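NTP_transf_2 domain-containing protein (Capnocytophaga granulosa, PDB 6WT9) synthesises the cyclic dinucleotide 3',3'-c-di-GMP from two GTP molecules as the second messenger of a bacterial CBASS antiphage defence system. Local coordinates at residues K28-S31 / D35-Y38; P54-K59 / K93-I98; D99-S104 / D226-S231; Q290-L295 / Q338-I343; E301-S306 / E331-L336. One frame throughout, in Å; residues are numbered along the deposited sequence.

Interaction 1: residues K28-S31 / D35-Y38; sequences KFFS and DVKY
Phe29 and Phe30, near the end of helix 23-32, meet Val36 in the loop that follows. The main apolar contact is at Phe30. Its CD1 and CE1 both approach CG2 of Val36, obliquely to the ring, with CD1 to CG2 at 3.9 Å. The two side chains cross at about a right angle. Phe29 CE2 reaches the same methyl, Val36 CG2, at 4.2 Å, so one branch of the valine serves both rings. With CG1 turned anti to the carbonyl carbon (chi1 -54°), CG2 falls between the backbone N and the carbonyl carbon, on the side of the rings. The rings also pack on each other: Phe29 CD2 lies 3.9 Å above the plane of the Phe30 ring, over its centre.

The second kind of contact involves a charged chain. Lys37 bends at its last two torsions and brings NZ to 4.0 Å from Phe30 CD1, oblique to the ring. No hydrogen bond crosses between the segments.

Phe10 of helix 6-17 touches both phenylalanines, and helix 40-49 packs on Phe29 and Val36. The arrangement is that of a helix-loop-helix connection, in which a loop valine packs back on the end of helix 23-32 before helix 40-49 begins.

Interaction 2: residues P54-K59 / K93-I98; sequences PEYTNK and KGYSDI
A glycine backbone, not a side chain, packs on the face of the Tyr56 ring. Gly94 CA stands 4.2 Å from the ring centroid and 26° off the ring normal, which makes a CH-pi contact. The carbonyl of the same residue leans in as well: Gly94 O is 3.3 Å from Tyr56 CB and also lies near CG and CD1. The backbones are close, with 5.5 Å between Tyr56 CA and Gly94 CA. Tyr56 has CG anti to its carbonyl carbon (chi1 -67°), which puts one ring face under Gly94 CA.

A second aromatic joins from the loop. Tyr95 CB points away from the helix, but the ring swings back and CE1 comes 4.3 Å from Tyr56 CE1. The approach is oblique. No hydrogen bond runs between the segments. The Tyr56 hydroxyl is instead engaged by Asn18 OD1 and Glu20 N. Both rings also touch Arg185 of strand 185-194 and Pro19.

The loop is shaped by its own bonds. Tyr95 is the centre of an inverse gamma turn, and Ser96 N makes a weak bond to Gly94 O. Ser96 OG then donates to Asp97 O at 3.2 Å, in the carbonyl plane and on a lone pair.

Helix 54-71 thus packs against the loop that runs from helix 85-88 into strand 98-104. The Asp97-Ile98-Asp99 sequence at the start of the strand is consistent with the Asp-x-Asp signature of the nucleotidyltransferase fold.

Interaction 3: residues D99-S104 / D226-S231; sequences DLLVIS and DFPFLS
Leu101 and Ile103 reach from strand 98-104 to the Phe229 ring at the start of helix 228-241. All contacts across the two segments are apolar. Phe229 presents its far end, and both aliphatic chains come at it from the opposite direction with their CD1 methyls. Leu101 CD1 is 3.5 Å from Phe229 CZ and nearly as close to CE1, in an oblique approach. Ile103 CD1 shares CZ and lies on its CE2 side, 3.6 Å from CZ of Phe229 and 3.8 Å from its CE2. This methyl lies at the ring edge, in plane. Phe229 CG is anti to the carbonyl carbon (chi1 -47°), and this turns the ring out from the helix toward the strand. Leu101 CD1 also meets Pro228 CG at 4.1 Å.

Within the helical segment, the proline ring packs on the phenylalanine: Pro228 CG is 4.0 Å above the plane of the Phe229 ring, over its centre. The backbone bond from Ser231 N to Phe227 O, at 3.2 Å, closes the first turn. Phe227 takes the N-cap position.

Strand 98-104 runs between strands 78-83 (antiparallel) and 185-194 (parallel). Leu101 and Ile103, alternate residues of the strand, face the helix start. Gln81 of strand 78-83 and Ile212 of strand 212-216 also touch Phe229, and Val190 touches Leu101. The start of helix 228-241, right after strand 221-226, therefore lies against one face of the central sheet.

Interaction 4: residues Q290-L295 / Q338-I343; sequences QLVPIL and QEVKII
Val292 overlaps both Val340 and Ile343 with its CG1 methyl. The setting is an antiparallel helix pair in the helical part of the protein, formed by helices 291-304 and 327-347. The segment axes approach to 9.3 Å and their directions differ by 145°. That leaves a clear splay from exact antiparallel. The nearest backbone pair is Val292 with Val340, whose CA atoms are 7.0 Å apart.

Val292 CG1 is placed by chi1 175°, which directs it away from its own backbone N and across to the other helix. There it lies 4.2 Å from Ile343 CG2. The two side chains cross at about a right angle. Ile343 uses only this branch, since its CG1 arm leads away from the contact. Val292 CG1 meets Val340 CG1 more loosely, at 4.4 Å. Leu295, one turn further on, adds its CB to Val340 CG1 at 4.4 Å.

The contact is buried, and no hydrogen bond crosses it. Helix 245-259 closes in with Leu256 on Val340 and with Met249 and Phe252 on Leu295. Helix 40-49 contributes Ile45, which touches both Val292 and Ile343. The pair is thus packed in a helical bundle with helices 245-259 and 40-49.

Backbone takes part as well as side chain: Val340 CG1 sits against the carbonyl of Val292, 3.8 Å from its O.

Interaction 5: residues E301-S306 / E331-L336; sequences ELVSNS and ESLKML
Leu333 turns CG anti to its backbone N (chi1 176°). Val303, at chi1 179°, keeps CG2 beside its N and offers that methyl to the leucine. The two side chains pass alongside each other, running opposite ways. Val303 CG2 rests 3.9 Å from Leu333 CG and 4.0 Å from Leu333 CD2. The CD2 methyl carries on to Leu302, where it meets CB at 3.8 Å. One leucine branch thus touches two successive residues of the other helix.

This is packing between helices 291-304 and 327-347 near the end of the first helix, within the helical region of the CD-NTase. Ile274 of helix 268-276 touches both Leu302 and Leu333, and Ile309 of helix 306-310 also reaches Leu333. At Asn305 the chain leaves the first helix and caps the next one, with Asn305 OD1 bonded to Asn307 N.

Beside the leucine the contact turns to the aliphatic part of a lysine. Val303 CG1 lies 3.9 Å from Lys334 CG and 4.2 Å from Lys334 CE. The lysine chain is extended beyond CG, and its NZ ends in a long salt bridge to Glu331 OE1 at 3.9 Å.

Overall arrangement
No hydrogen bond crosses any of the five contacts. Interactions 4 and 5 hold the same two helices, 291-304 and 327-347, with centres about 13 Å apart. Interaction 4 is wholly buried and uses branched aliphatic residues, whereas interaction 5 nears the helix end and brings in a lysine chain. Interactions 2 and 3 adjoin in sequence at the start of strand 98-104. Interaction 2 is a buried loop-on-helix contact built on aromatic rings and a glycine backbone; interaction 3 joins sheet to helix through methyls at a ring. Interaction 1 is local and lies furthest out, about 26 Å from the chain centre, on the opposite side from interaction 3.

Interaction 1: residues K28-S31 / D35-Y38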
# COMPACT_ATOMS: atom_id res chain seq x y z
N LYS A 28 18.08 14.78 6.21
CA LYS A 28 17.14 15.41 5.29
C LYS A 28 15.77 15.61 5.93
O LYS A 28 15.08 16.58 5.61
CB LYS A 28 17.03 14.58 4.01
CG LYS A 28 15.80 14.88 3.16
CD LYS A 28 15.93 14.33 1.75
CE LYS A 28 16.75 15.27 0.87
NZ LYS A 28 16.13 16.62 0.79
N PHE A 29 15.38 14.71 6.84
CA PHE A 29 14.09 14.84 7.50
C PHE A 29 14.03 16.11 8.35
O PHE A 29 13.13 16.94 8.20
CB PHE A 29 13.81 13.60 8.35
CG PHE A 29 12.57 13.71 9.20
CD1 PHE A 29 11.32 13.52 8.64
CD2 PHE A 29 12.66 13.99 10.55
CE1 PHE A 29 10.18 13.62 9.41
CE2 PHE A 29 11.53 14.09 11.33
CZ PHE A 29 10.28 13.90 10.76
N PHE A 30 14.99 16.27 9.26
CA PHE A 30 15.01 17.45 10.12
C PHE A 30 15.33 18.71 9.33
O PHE A 30 14.87 19.80 9.69
CB PHE A 30 16.01 17.27 11.26
CG PHE A 30 15.55 16.30 12.31
CD1 PHE A 30 14.59 16.67 13.24
CD2 PHE A 30 16.08 15.02 12.38
CE1 PHE A 30 14.16 15.78 14.21
CE2 PHE A 30 15.66 14.13 13.34
CZ PHE A 30 14.70 14.51 14.26
N SER A 31 16.10 18.59 8.25
CA SER A 31 16.36 19.74 7.39
C SER A 31 15.09 20.20 6.68
O SER A 31 14.81 21.40 6.61
CB SER A 31 17.46 19.41 6.38
OG SER A 31 17.62 20.46 5.44
N ASP A 35 10.69 22.60 11.98
CA ASP A 35 9.74 22.98 13.02
C ASP A 35 9.53 21.86 14.05
O ASP A 35 9.08 22.14 15.17
CB ASP A 35 8.40 23.36 12.40
CG ASP A 35 7.79 22.23 11.59
OD1 ASP A 35 8.49 21.68 10.71
OD2 ASP A 35 6.61 21.89 11.82
N VAL A 36 9.83 20.62 13.69
CA VAL A 36 9.47 19.48 14.53
C VAL A 36 10.46 19.34 15.67
O VAL A 36 10.26 18.54 16.59
CB VAL A 36 9.40 18.19 13.70
CG1 VAL A 36 8.49 18.39 12.51
CG2 VAL A 36 10.80 17.78 13.23
N LYS A 37 11.53 20.14 15.63
CA LYS A 37 12.59 20.05 16.63
C LYS A 37 12.06 20.29 18.04
O LYS A 37 11.26 21.21 18.27
CB LYS A 37 13.70 21.04 16.30
CG LYS A 37 14.40 20.74 14.99
CD LYS A 37 15.59 21.64 14.78
CE LYS A 37 16.67 20.91 14.00
NZ LYS A 37 16.98 19.61 14.65
N TYR A 38 12.51 19.45 18.97
CA TYR A 38 12.17 19.57 20.39
C TYR A 38 10.66 19.46 20.63
O TYR A 38 10.14 20.00 21.61
CB TYR A 38 12.71 20.87 20.99
CG TYR A 38 14.13 21.17 20.56
CD1 TYR A 38 15.20 20.46 21.08
CD2 TYR A 38 14.40 22.17 19.63
CE1 TYR A 38 16.50 20.74 20.69
CE2 TYR A 38 15.69 22.45 19.23
CZ TYR A 38 16.74 21.73 19.76
OH TYR A 38 18.03 22.01 19.37

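Interaction 2: residues P54-K59 / K93-I98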
# COMPACT_ATOMS: atom_id res chain seq x y z
N PRO A 54 13.68 6.99 -1.27
CA PRO A 54 13.87 6.16 -2.47
C PRO A 54 15.06 5.23 -2.38
O PRO A 54 15.15 4.29 -3.18
CB PRO A 54 14.05 7.20 -3.59
CG PRO A 54 14.48 8.45 -2.89
CD PRO A 54 13.79 8.43 -1.56
N GLU A 55 15.98 5.46 -1.44
CA GLU A 55 17.07 4.52 -1.20
C GLU A 55 16.53 3.12 -0.93
O GLU A 55 17.05 2.13 -1.46
CB GLU A 55 17.93 5.00 -0.03
CG GLU A 55 19.14 4.14 0.27
CD GLU A 55 20.38 4.58 -0.48
OE1 GLU A 55 20.25 5.40 -1.42
OE2 GLU A 55 21.48 4.13 -0.12
N TYR A 56 15.49 3.02 -0.10
CA TYR A 56 14.87 1.73 0.16
C TYR A 56 13.95 1.30 -0.98
O TYR A 56 13.94 0.12 -1.36
CB TYR A 56 14.07 1.78 1.47
CG TYR A 56 14.92 1.95 2.70
CD1 TYR A 56 15.59 0.87 3.25
CD2 TYR A 56 15.03 3.18 3.33
CE1 TYR A 56 16.37 1.01 4.39
CE2 TYR A 56 15.81 3.34 4.47
CZ TYR A 56 16.47 2.25 4.99
OH TYR A 56 17.24 2.39 6.12
N THR A 57 13.18 2.24 -1.52
CA THR A 57 12.19 1.88 -2.54
C THR A 57 12.85 1.36 -3.81
O THR A 57 12.35 0.42 -4.43
CB THR A 57 11.30 3.09 -2.85
OG1 THR A 57 10.74 3.59 -1.63
CG2 THR A 57 10.17 2.70 -3.80
N ASN A 58 13.98 1.95 -4.20
CA ASN A 58 14.66 1.50 -5.41
C ASN A 58 15.18 0.08 -5.26
O ASN A 58 15.18 -0.69 -6.23
CB ASN A 58 15.81 2.45 -5.76
CG ASN A 58 15.32 3.82 -6.17
OD1 ASN A 58 14.16 4.00 -6.53
ND2 ASN A 58 16.21 4.81 -6.11
N LYS A 59 15.63 -0.30 -4.06
CA LYS A 59 16.10 -1.66 -3.85
C LYS A 59 14.95 -2.65 -3.81
O LYS A 59 15.11 -3.80 -4.26
CB LYS A 59 16.93 -1.74 -2.56
CG LYS A 59 18.10 -0.78 -2.53
CD LYS A 59 18.98 -0.98 -1.31
CE LYS A 59 19.77 -2.28 -1.40
NZ LYS A 59 20.75 -2.40 -0.28
N LYS A 93 7.09 0.99 5.44
CA LYS A 93 8.27 0.28 5.91
C LYS A 93 9.39 0.40 4.89
O LYS A 93 9.17 0.28 3.69
CB LYS A 93 7.96 -1.20 6.16
CG LYS A 93 6.77 -1.46 7.07
CD LYS A 93 6.77 -2.90 7.56
CE LYS A 93 7.00 -3.87 6.41
NZ LYS A 93 7.16 -5.27 6.89
N GLY A 94 10.61 0.63 5.39
CA GLY A 94 11.76 0.65 4.51
C GLY A 94 11.99 -0.68 3.83
O GLY A 94 12.39 -0.74 2.66
N TYR A 95 11.74 -1.77 4.54
CA TYR A 95 11.85 -3.12 3.99
C TYR A 95 10.54 -3.57 3.36
O TYR A 95 10.04 -4.66 3.60
CB TYR A 95 12.30 -4.10 5.07
CG TYR A 95 13.74 -3.93 5.49
CD1 TYR A 95 14.68 -3.37 4.62
CD2 TYR A 95 14.17 -4.32 6.75
CE1 TYR A 95 16.00 -3.21 5.01
CE2 TYR A 95 15.49 -4.16 7.14
CZ TYR A 95 16.39 -3.61 6.27
OH TYR A 95 17.71 -3.45 6.65
N SER A 96 9.96 -2.69 2.54
CA SER A 96 8.70 -2.99 1.89
C SER A 96 8.90 -4.01 0.78
O SER A 96 9.79 -3.87 -0.06
CB SER A 96 8.09 -1.71 1.32
OG SER A 96 6.85 -1.97 0.68
N ASP A 97 8.07 -5.05 0.79
CA ASP A 97 8.11 -6.03 -0.28
C ASP A 97 7.38 -5.48 -1.51
O ASP A 97 6.81 -4.38 -1.49
CB ASP A 97 7.50 -7.35 0.17
CG ASP A 97 6.14 -7.19 0.81
OD1 ASP A 97 5.19 -6.80 0.10
OD2 ASP A 97 6.02 -7.45 2.03
N ILE A 98 7.40 -6.24 -2.59
CA ILE A 98 6.76 -5.85 -3.84
C ILE A 98 6.13 -7.09 -4.46
O ILE A 98 6.60 -8.21 -4.26
CB ILE A 98 7.77 -5.18 -4.80
CG1 ILE A 98 7.05 -4.52 -5.98
CG2 ILE A 98 8.80 -6.19 -5.30
CD1 ILE A 98 7.94 -3.60 -6.79

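Interaction 3: residues D99-S104 / D226-S231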
# COMPACT_ATOMS: atom_id res chain seq x y z
N ASP A 99 5.05 -6.88 -5.20
CA ASP A 99 4.35 -7.95 -5.88
C ASP A 99 4.62 -7.87 -7.37
O ASP A 99 4.47 -6.80 -7.98
CB ASP A 99 2.84 -7.90 -5.60
CG ASP A 99 2.48 -8.37 -4.21
OD1 ASP A 99 3.40 -8.50 -3.36
OD2 ASP A 99 1.29 -8.63 -3.96
N LEU A 100 5.02 -8.99 -7.95
CA LEU A 100 5.29 -9.10 -9.38
C LEU A 100 4.16 -9.88 -10.03
O LEU A 100 3.95 -11.06 -9.71
CB LEU A 100 6.63 -9.80 -9.63
CG LEU A 100 6.93 -10.13 -11.09
CD1 LEU A 100 7.11 -8.85 -11.89
CD2 LEU A 100 8.16 -11.02 -11.19
N LEU A 101 3.42 -9.22 -10.92
CA LEU A 101 2.32 -9.85 -11.64
C LEU A 101 2.82 -10.46 -12.94
O LEU A 101 3.53 -9.79 -13.71
CB LEU A 101 1.21 -8.83 -11.92
CG LEU A 101 0.36 -8.41 -10.72
CD1 LEU A 101 -0.56 -7.27 -11.09
CD2 LEU A 101 -0.45 -9.59 -10.22
N VAL A 102 2.47 -11.72 -13.17
CA VAL A 102 2.82 -12.43 -14.40
C VAL A 102 1.52 -12.64 -15.17
O VAL A 102 0.72 -13.52 -14.83
CB VAL A 102 3.52 -13.76 -14.11
CG1 VAL A 102 3.95 -14.42 -15.41
CG2 VAL A 102 4.71 -13.54 -13.18
N ILE A 103 1.30 -11.83 -16.20
CA ILE A 103 0.02 -11.77 -16.90
C ILE A 103 0.20 -12.37 -18.29
O ILE A 103 1.09 -11.96 -19.04
CB ILE A 103 -0.49 -10.32 -16.98
CG1 ILE A 103 -0.24 -9.60 -15.66
CG2 ILE A 103 -1.98 -10.30 -17.33
CD1 ILE A 103 -0.67 -8.15 -15.66
N SER A 104 -0.66 -13.33 -18.63
CA SER A 104 -0.59 -13.98 -19.93
C SER A 104 -1.10 -13.06 -21.03
O SER A 104 -2.09 -12.35 -20.86
CB SER A 104 -1.41 -15.28 -19.93
OG SER A 104 -0.80 -16.26 -19.11
N ASP A 226 -9.88 -8.02 -10.63
CA ASP A 226 -9.18 -7.04 -9.81
C ASP A 226 -8.64 -5.95 -10.71
O ASP A 226 -8.39 -6.18 -11.90
CB ASP A 226 -8.04 -7.68 -9.00
CG ASP A 226 -8.54 -8.57 -7.88
OD1 ASP A 226 -9.65 -8.31 -7.36
OD2 ASP A 226 -7.82 -9.52 -7.51
N PHE A 227 -8.47 -4.76 -10.15
CA PHE A 227 -8.06 -3.57 -10.91
C PHE A 227 -6.90 -2.88 -10.20
O PHE A 227 -7.05 -1.77 -9.69
CB PHE A 227 -9.25 -2.62 -11.09
CG PHE A 227 -10.44 -3.25 -11.76
CD1 PHE A 227 -11.38 -3.95 -11.02
CD2 PHE A 227 -10.62 -3.15 -13.13
CE1 PHE A 227 -12.48 -4.53 -11.63
CE2 PHE A 227 -11.71 -3.72 -13.75
CZ PHE A 227 -12.65 -4.41 -13.00
N PRO A 228 -5.73 -3.51 -10.18
CA PRO A 228 -4.60 -2.93 -9.44
C PRO A 228 -3.96 -1.76 -10.16
O PRO A 228 -3.51 -0.80 -9.52
CB PRO A 228 -3.63 -4.11 -9.30
CG PRO A 228 -3.89 -4.93 -10.52
CD PRO A 228 -5.36 -4.79 -10.81
N PHE A 229 -3.91 -1.82 -11.49
CA PHE A 229 -3.26 -0.75 -12.25
C PHE A 229 -4.12 0.50 -12.28
O PHE A 229 -3.60 1.62 -12.23
CB PHE A 229 -2.96 -1.24 -13.67
CG PHE A 229 -2.31 -2.59 -13.71
CD1 PHE A 229 -1.23 -2.88 -12.90
CD2 PHE A 229 -2.80 -3.57 -14.55
CE1 PHE A 229 -0.64 -4.13 -12.93
CE2 PHE A 229 -2.21 -4.82 -14.59
CZ PHE A 229 -1.13 -5.10 -13.78
N LEU A 230 -5.44 0.33 -12.37
CA LEU A 230 -6.35 1.48 -12.28
C LEU A 230 -6.27 2.13 -10.91
O LEU A 230 -6.29 3.36 -10.79
CB LEU A 230 -7.78 1.04 -12.60
CG LEU A 230 -8.88 2.08 -12.41
CD1 LEU A 230 -8.62 3.30 -13.29
CD2 LEU A 230 -10.24 1.47 -12.73
N SER A 231 -6.18 1.31 -9.85
CA SER A 231 -6.06 1.85 -8.51
C SER A 231 -4.76 2.63 -8.35
O SER A 231 -4.74 3.73 -7.77
CB SER A 231 -6.14 0.72 -7.48
OG SER A 231 -7.36 0.02 -7.59

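Interaction 4: residues Q290-L295 / Q338-I343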
# COMPACT_ATOMS: atom_id res chain seq x y z
N GLN A 290 -2.48 20.12 9.33
CA GLN A 290 -3.91 20.31 9.09
C GLN A 290 -4.56 19.12 8.41
O GLN A 290 -5.80 19.06 8.36
CB GLN A 290 -4.12 21.57 8.26
CG GLN A 290 -3.68 22.85 8.96
CD GLN A 290 -3.49 24.01 8.01
OE1 GLN A 290 -3.28 23.81 6.81
NE2 GLN A 290 -3.57 25.22 8.54
N LEU A 291 -3.78 18.17 7.89
CA LEU A 291 -4.37 16.96 7.34
C LEU A 291 -4.99 16.08 8.42
O LEU A 291 -5.87 15.26 8.10
CB LEU A 291 -3.32 16.17 6.55
CG LEU A 291 -2.69 16.89 5.36
CD1 LEU A 291 -1.61 16.04 4.72
CD2 LEU A 291 -3.76 17.27 4.33
N VAL A 292 -4.56 16.22 9.67
CA VAL A 292 -5.08 15.40 10.76
C VAL A 292 -6.53 15.77 11.07
O VAL A 292 -7.37 14.86 11.15
CB VAL A 292 -4.19 15.50 12.01
CG1 VAL A 292 -4.81 14.74 13.17
CG2 VAL A 292 -2.79 14.98 11.71
N PRO A 293 -6.89 17.05 11.26
CA PRO A 293 -8.32 17.37 11.44
C PRO A 293 -9.17 16.99 10.24
O PRO A 293 -10.36 16.69 10.40
CB PRO A 293 -8.31 18.89 11.67
CG PRO A 293 -6.94 19.20 12.13
CD PRO A 293 -6.04 18.25 11.42
N ILE A 294 -8.59 17.01 9.03
CA ILE A 294 -9.34 16.63 7.84
C ILE A 294 -9.60 15.13 7.83
O ILE A 294 -10.69 14.67 7.46
CB ILE A 294 -8.59 17.11 6.58
CG1 ILE A 294 -8.60 18.63 6.53
CG2 ILE A 294 -9.21 16.51 5.32
CD1 ILE A 294 -7.66 19.21 5.52
N LEU A 295 -8.60 14.33 8.23
CA LEU A 295 -8.82 12.90 8.37
C LEU A 295 -9.83 12.61 9.48
O LEU A 295 -10.63 11.67 9.37
CB LEU A 295 -7.50 12.19 8.64
CG LEU A 295 -6.57 12.05 7.44
CD1 LEU A 295 -5.22 11.48 7.85
CD2 LEU A 295 -7.21 11.17 6.37
N GLN A 338 -10.67 6.59 16.80
CA GLN A 338 -10.13 6.87 18.13
C GLN A 338 -8.68 7.33 18.03
O GLN A 338 -8.29 8.31 18.68
CB GLN A 338 -10.22 5.63 19.02
CG GLN A 338 -11.55 4.90 18.97
CD GLN A 338 -12.65 5.62 19.72
OE1 GLN A 338 -12.41 6.61 20.41
NE2 GLN A 338 -13.88 5.12 19.59
N GLU A 339 -7.87 6.65 17.23
CA GLU A 339 -6.46 7.00 17.11
C GLU A 339 -6.29 8.40 16.52
O GLU A 339 -5.47 9.19 17.00
CB GLU A 339 -5.73 5.97 16.26
CG GLU A 339 -5.81 4.55 16.81
CD GLU A 339 -5.03 4.37 18.10
OE1 GLU A 339 -4.05 5.12 18.32
OE2 GLU A 339 -5.40 3.48 18.90
N VAL A 340 -7.05 8.72 15.47
CA VAL A 340 -6.96 10.04 14.87
C VAL A 340 -7.44 11.10 15.86
O VAL A 340 -6.83 12.18 15.98
CB VAL A 340 -7.77 10.09 13.56
CG1 VAL A 340 -7.75 11.50 12.97
CG2 VAL A 340 -7.22 9.08 12.57
N LYS A 341 -8.52 10.81 16.58
CA LYS A 341 -9.01 11.74 17.59
C LYS A 341 -7.96 12.02 18.66
O LYS A 341 -7.81 13.16 19.11
CB LYS A 341 -10.29 11.18 18.23
CG LYS A 341 -10.83 11.99 19.39
CD LYS A 341 -12.03 11.30 20.03
CE LYS A 341 -13.31 11.57 19.26
NZ LYS A 341 -13.79 12.97 19.46
N ILE A 342 -7.20 10.99 19.05
CA ILE A 342 -6.15 11.18 20.05
C ILE A 342 -5.04 12.07 19.50
O ILE A 342 -4.60 13.01 20.17
CB ILE A 342 -5.60 9.82 20.51
CG1 ILE A 342 -6.65 9.06 21.32
CG2 ILE A 342 -4.32 10.00 21.32
CD1 ILE A 342 -6.20 7.68 21.76
N ILE A 343 -4.58 11.79 18.29
CA ILE A 343 -3.53 12.61 17.68
C ILE A 343 -4.02 14.05 17.53
O ILE A 343 -3.31 15.00 17.88
CB ILE A 343 -3.11 12.03 16.32
CG1 ILE A 343 -2.63 10.58 16.47
CG2 ILE A 343 -2.03 12.89 15.69
CD1 ILE A 343 -1.34 10.45 17.23

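Interaction 5: residues E301-S306 / E331-L336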
# COMPACT_ATOMS: atom_id res chain seq x y z
N GLU A 301 -17.32 11.43 9.86
CA GLU A 301 -18.48 11.45 8.98
C GLU A 301 -18.85 10.06 8.49
O GLU A 301 -20.04 9.76 8.31
CB GLU A 301 -18.23 12.39 7.80
CG GLU A 301 -19.46 12.64 6.94
CD GLU A 301 -19.21 13.66 5.84
OE1 GLU A 301 -18.06 14.13 5.72
OE2 GLU A 301 -20.16 13.99 5.11
N LEU A 302 -17.86 9.19 8.27
CA LEU A 302 -18.15 7.82 7.87
C LEU A 302 -18.85 7.06 8.99
O LEU A 302 -19.80 6.31 8.74
CB LEU A 302 -16.87 7.11 7.44
CG LEU A 302 -16.25 7.51 6.10
CD1 LEU A 302 -14.83 7.00 5.99
CD2 LEU A 302 -17.10 6.99 4.95
N VAL A 303 -18.37 7.22 10.23
CA VAL A 303 -18.99 6.52 11.35
C VAL A 303 -20.37 7.09 11.65
O VAL A 303 -21.26 6.36 12.11
CB VAL A 303 -18.06 6.60 12.58
CG1 VAL A 303 -18.69 5.91 13.78
CG2 VAL A 303 -16.71 5.97 12.25
N SER A 304 -20.58 8.38 11.40
CA SER A 304 -21.85 9.02 11.75
C SER A 304 -22.94 8.70 10.72
O SER A 304 -23.90 7.99 11.02
CB SER A 304 -21.66 10.53 11.89
OG SER A 304 -20.77 10.83 12.94
N ASN A 305 -22.80 9.24 9.51
CA ASN A 305 -23.81 9.08 8.48
C ASN A 305 -23.74 7.67 7.90
O ASN A 305 -22.69 7.25 7.40
CB ASN A 305 -23.62 10.13 7.39
CG ASN A 305 -24.82 10.24 6.46
OD1 ASN A 305 -25.56 9.28 6.26
ND2 ASN A 305 -25.01 11.42 5.89
N SER A 306 -24.86 6.94 7.96
CA SER A 306 -24.88 5.57 7.47
C SER A 306 -24.80 5.51 5.95
O SER A 306 -24.25 4.56 5.40
CB SER A 306 -26.14 4.85 7.96
OG SER A 306 -27.30 5.40 7.37
N GLU A 331 -16.28 -1.59 13.08
CA GLU A 331 -15.67 -1.44 14.39
C GLU A 331 -14.19 -1.10 14.26
O GLU A 331 -13.64 -0.34 15.07
CB GLU A 331 -15.86 -2.71 15.22
CG GLU A 331 -15.60 -2.52 16.70
CD GLU A 331 -16.60 -1.60 17.36
OE1 GLU A 331 -17.78 -1.58 16.92
OE2 GLU A 331 -16.22 -0.88 18.31
N SER A 332 -13.52 -1.66 13.25
CA SER A 332 -12.14 -1.27 12.97
C SER A 332 -12.06 0.18 12.51
O SER A 332 -11.12 0.89 12.86
CB SER A 332 -11.54 -2.20 11.92
OG SER A 332 -11.46 -3.53 12.40
N LEU A 333 -13.05 0.63 11.73
CA LEU A 333 -13.10 2.04 11.36
C LEU A 333 -13.28 2.93 12.59
O LEU A 333 -12.70 4.01 12.67
CB LEU A 333 -14.23 2.28 10.36
CG LEU A 333 -14.49 3.73 9.94
CD1 LEU A 333 -13.27 4.33 9.26
CD2 LEU A 333 -15.71 3.81 9.03
N LYS A 334 -14.09 2.47 13.55
CA LYS A 334 -14.28 3.24 14.78
C LYS A 334 -12.98 3.34 15.58
O LYS A 334 -12.65 4.41 16.09
CB LYS A 334 -15.38 2.62 15.63
CG LYS A 334 -16.77 2.70 15.02
CD LYS A 334 -17.79 2.00 15.92
CE LYS A 334 -19.18 2.05 15.31
NZ LYS A 334 -20.19 1.37 16.18
N MSE A 335 -12.24 2.24 15.69
CA MSE A 335 -10.99 2.23 16.44
C MSE A 335 -9.95 3.13 15.79
O MSE A 335 -9.14 3.76 16.48
CB MSE A 335 -10.45 0.81 16.60
CG MSE A 335 -11.36 -0.13 17.36
SE MSE A 335 -12.25 0.70 18.88
CE MSE A 335 -10.71 1.18 19.96
N LEU A 336 -9.96 3.18 14.46
CA LEU A 336 -9.06 4.09 13.75
C LEU A 336 -9.46 5.54 14.01
O LEU A 336 -8.59 6.42 14.10
CB LEU A 336 -9.06 3.78 12.26
CG LEU A 336 -8.10 4.57 11.38
CD1 LEU A 336 -6.66 4.37 11.83
CD2 LEU A 336 -8.26 4.17 9.92